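Local atomic coordinates of trichothecene 3-O-acetyltransferase (Gibberella zeae, PDB entry 3B2S), a protein that probably transfers an acetyl group from acetyl-coenzyme A to the 3-hydroxyl of trichothecene mycotoxins such as deoxynivalenol. Residues L309-Y314 with A341-R346. Residues are numbered along the deposited sequence; the frame is centred on the assembly and turned at random.
Sequences LQNMTY and ASMRQR. With B2S ((3alpha,7alpha)-3,7,15-trihydroxy-12,13-epoxytrichothec-9-en-8-one), chain E.
R346 reaches from the helix to the strand and binds the backbone carbonyl of M312 with both terminal nitrogens: NH1 and NH2 each lie 2.9 Å from M312 O. That oxygen sits in the guanidinium plane, and a bend at chi3 in an otherwise extended chain brings the group to it. The two bonds are appreciably bent, about 145° at the hydrogens, and their shared acceptor holds the end of the group against the strand.

The flat groups around it are turned differently. The Y314 ring stands almost perpendicular to the guanidinium, 88° between planes, and R346 NH2 comes to the ring's edge, 3.4 Å from CE1. ND2 of N311 lies loosely over one guanidinium face, the planes 26° apart; OD1 accepts from M312 N and Q211, while ND2 bonds to T347, tying strand to helix again.

Apolar contact falls to M343, whose doubly bent chain sets SD 3.9 Å from N311 CB and CE 3.6 Å from T313 CG2.

On the far side M312 brings its CE 3.6 Å from O2, the epoxide oxygen of the bound trichothecene; coenzyme A lies about 7 Å from the T313 side chain. In this probable relative of CoA-dependent acyltransferases, helix 340-356 thus backs a ligand-lining strand. Strand 310-318, outermost in the seven-stranded mixed sheet, pairs antiparallel with strand 286-294 through N311 and T313, and the helix meets its other edge at M312 O and the side N311 faces.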
loop_
_atom_site.group_PDB
_atom_site.type_symbol
_atom_site.label_atom_id
_atom_site.label_comp_id
_atom_site.label_asym_id
_atom_site.label_seq_id
_atom_site.Cartn_x
_atom_site.Cartn_y
_atom_site.Cartn_z
ATOM N N LEU A 309 -1.317 10.595 -4.686
ATOM C CA LEU A 309 -0.400 11.128 -5.668
ATOM C C LEU A 309 0.652 10.051 -5.874
ATOM O O LEU A 309 1.761 10.125 -5.346
ATOM C CB LEU A 309 0.223 12.464 -5.187
ATOM C CG LEU A 309 1.164 13.210 -6.161
ATOM C CD1 LEU A 309 0.686 13.094 -7.642
ATOM C CD2 LEU A 309 1.298 14.691 -5.745
ATOM N N GLN A 310 0.258 9.029 -6.632
ATOM C CA GLN A 310 1.044 7.813 -6.777
ATOM C C GLN A 310 0.899 7.400 -8.242
ATOM O O GLN A 310 -0.126 7.661 -8.863
ATOM C CB GLN A 310 0.436 6.719 -5.893
ATOM C CG GLN A 310 1.282 5.479 -5.722
ATOM C CD GLN A 310 0.440 4.221 -5.673
ATOM O OE1 GLN A 310 -0.351 4.016 -4.742
ATOM N NE2 GLN A 310 0.585 3.376 -6.698
ATOM N N ASN A 311 1.928 6.752 -8.777
ATOM C CA ASN A 311 1.866 6.174 -10.103
ATOM C C ASN A 311 2.594 4.841 -10.012
ATOM O O ASN A 311 2.864 4.349 -8.903
ATOM C CB ASN A 311 2.487 7.132 -11.128
ATOM C CG ASN A 311 2.016 6.869 -12.556
ATOM O OD1 ASN A 311 1.531 5.789 -12.871
ATOM N ND2 ASN A 311 2.193 7.860 -13.432
ATOM N N MET A 312 2.836 4.220 -11.158
ATOM C CA MET A 312 3.607 2.984 -11.242
ATOM C C MET A 312 4.734 3.185 -12.250
ATOM O O MET A 312 4.663 4.088 -13.097
ATOM C CB MET A 312 2.747 1.838 -11.766
ATOM C CG MET A 312 1.402 1.669 -11.095
ATOM S SD MET A 312 1.484 1.111 -9.401
ATOM C CE MET A 312 1.838 -0.641 -9.634
ATOM N N THR A 313 5.763 2.341 -12.168
ATOM C CA THR A 313 6.688 2.200 -13.301
ATOM C C THR A 313 6.495 0.780 -13.795
ATOM O O THR A 313 6.197 -0.110 -12.994
ATOM C CB THR A 313 8.184 2.442 -12.925
ATOM O OG1 THR A 313 8.588 1.545 -11.890
ATOM C CG2 THR A 313 8.412 3.883 -12.485
ATOM N N TYR A 314 6.624 0.587 -15.111
ATOM C CA TYR A 314 6.365 -0.716 -15.771
ATOM C C TYR A 314 7.657 -1.178 -16.430
ATOM O O TYR A 314 8.385 -0.355 -17.000
ATOM C CB TYR A 314 5.264 -0.586 -16.843
ATOM C CG TYR A 314 3.979 -0.059 -16.235
ATOM C CD1 TYR A 314 3.671 1.303 -16.291
ATOM C CD2 TYR A 314 3.123 -0.906 -15.530
ATOM C CE1 TYR A 314 2.495 1.806 -15.679
ATOM C CE2 TYR A 314 1.941 -0.423 -14.918
ATOM C CZ TYR A 314 1.659 0.935 -14.981
ATOM O OH TYR A 314 0.514 1.422 -14.366
ATOM N N ALA A 341 11.819 13.831 -13.910
ATOM C CA ALA A 341 11.183 14.461 -15.075
ATOM C C ALA A 341 10.256 13.498 -15.820
ATOM O O ALA A 341 9.172 13.902 -16.261
ATOM C CB ALA A 341 12.235 15.053 -16.039
ATOM N N SER A 342 10.685 12.237 -15.943
ATOM C CA SER A 342 9.871 11.178 -16.560
ATOM C C SER A 342 8.620 10.869 -15.727
ATOM O O SER A 342 7.509 10.768 -16.249
ATOM C CB SER A 342 10.694 9.894 -16.729
ATOM O OG SER A 342 9.868 8.811 -17.126
ATOM N N MET A 343 8.811 10.699 -14.424
ATOM C CA MET A 343 7.695 10.436 -13.524
ATOM C C MET A 343 6.673 11.564 -13.578
ATOM O O MET A 343 5.475 11.325 -13.560
ATOM C CB MET A 343 8.210 10.243 -12.095
ATOM C CG MET A 343 7.097 9.950 -11.060
ATOM S SD MET A 343 6.099 8.445 -11.399
ATOM C CE MET A 343 7.351 7.196 -11.555
ATOM N N ARG A 344 7.157 12.800 -13.656
ATOM C CA ARG A 344 6.288 13.956 -13.687
ATOM C C ARG A 344 5.465 13.976 -14.965
ATOM O O ARG A 344 4.243 14.170 -14.925
ATOM C CB ARG A 344 7.100 15.251 -13.547
ATOM C CG ARG A 344 6.240 16.477 -13.527
ATOM C CD ARG A 344 7.007 17.757 -13.248
ATOM N NE ARG A 344 6.060 18.881 -13.268
ATOM C CZ ARG A 344 5.967 19.770 -14.256
ATOM N NH1 ARG A 344 6.791 19.698 -15.301
ATOM N NH2 ARG A 344 5.060 20.748 -14.193
ATOM N N GLN A 345 6.134 13.780 -16.097
ATOM C CA GLN A 345 5.451 13.817 -17.389
ATOM C C GLN A 345 4.401 12.709 -17.502
ATOM O O GLN A 345 3.262 12.966 -17.922
ATOM C CB GLN A 345 6.468 13.735 -18.541
ATOM C CG GLN A 345 5.847 13.624 -19.962
ATOM C CD GLN A 345 5.171 14.894 -20.458
ATOM O OE1 GLN A 345 4.341 14.840 -21.367
ATOM N NE2 GLN A 345 5.508 16.036 -19.867
ATOM N N ARG A 346 4.797 11.488 -17.153
ATOM C CA ARG A 346 3.876 10.338 -17.130
ATOM C C ARG A 346 2.671 10.600 -16.222
ATOM O O ARG A 346 1.518 10.397 -16.616
ATOM C CB ARG A 346 4.621 9.067 -16.715
ATOM C CG ARG A 346 5.653 8.598 -17.801
ATOM C CD ARG A 346 6.381 7.315 -17.401
ATOM N NE ARG A 346 5.399 6.259 -17.156
ATOM C CZ ARG A 346 5.177 5.687 -15.978
ATOM N NH1 ARG A 346 5.905 6.011 -14.895
ATOM N NH2 ARG A 346 4.224 4.783 -15.892
HETATM C C13 B2S E . -0.166 -2.494 -6.419
HETATM O O2 B2S E . 0.272 -1.070 -6.436
HETATM C C12 B2S E . -0.978 -1.393 -5.755
HETATM C C5 B2S E . -2.273 -0.776 -6.309
HETATM C C14 B2S E . -2.224 -0.501 -7.836
HETATM C C4 B2S E . -2.247 0.558 -5.492
HETATM C C3 B2S E . -1.262 0.329 -4.304
HETATM O O3 B2S E . -1.844 0.684 -3.027
HETATM C C2 B2S E . -1.006 -1.180 -4.282
HETATM O O1 B2S E . -2.134 -1.836 -3.600
HETATM C C11 B2S E . -3.332 -2.188 -4.431
HETATM C C10 B2S E . -4.436 -2.697 -3.689
HETATM C C9 B2S E . -5.109 -3.681 -4.439
HETATM C C16 B2S E . -6.309 -4.436 -3.845
HETATM C C8 B2S E . -4.673 -3.936 -5.765
HETATM O O5 B2S E . -5.251 -4.777 -6.464
HETATM C C7 B2S E . -3.448 -3.150 -6.369
HETATM O O4 B2S E . -3.342 -3.230 -7.798
HETATM C C6 B2S E . -3.481 -1.672 -5.887
HETATM C C15 B2S E . -4.850 -1.013 -6.215
HETATM O O6 B2S E . -5.629 -1.983 -6.947
#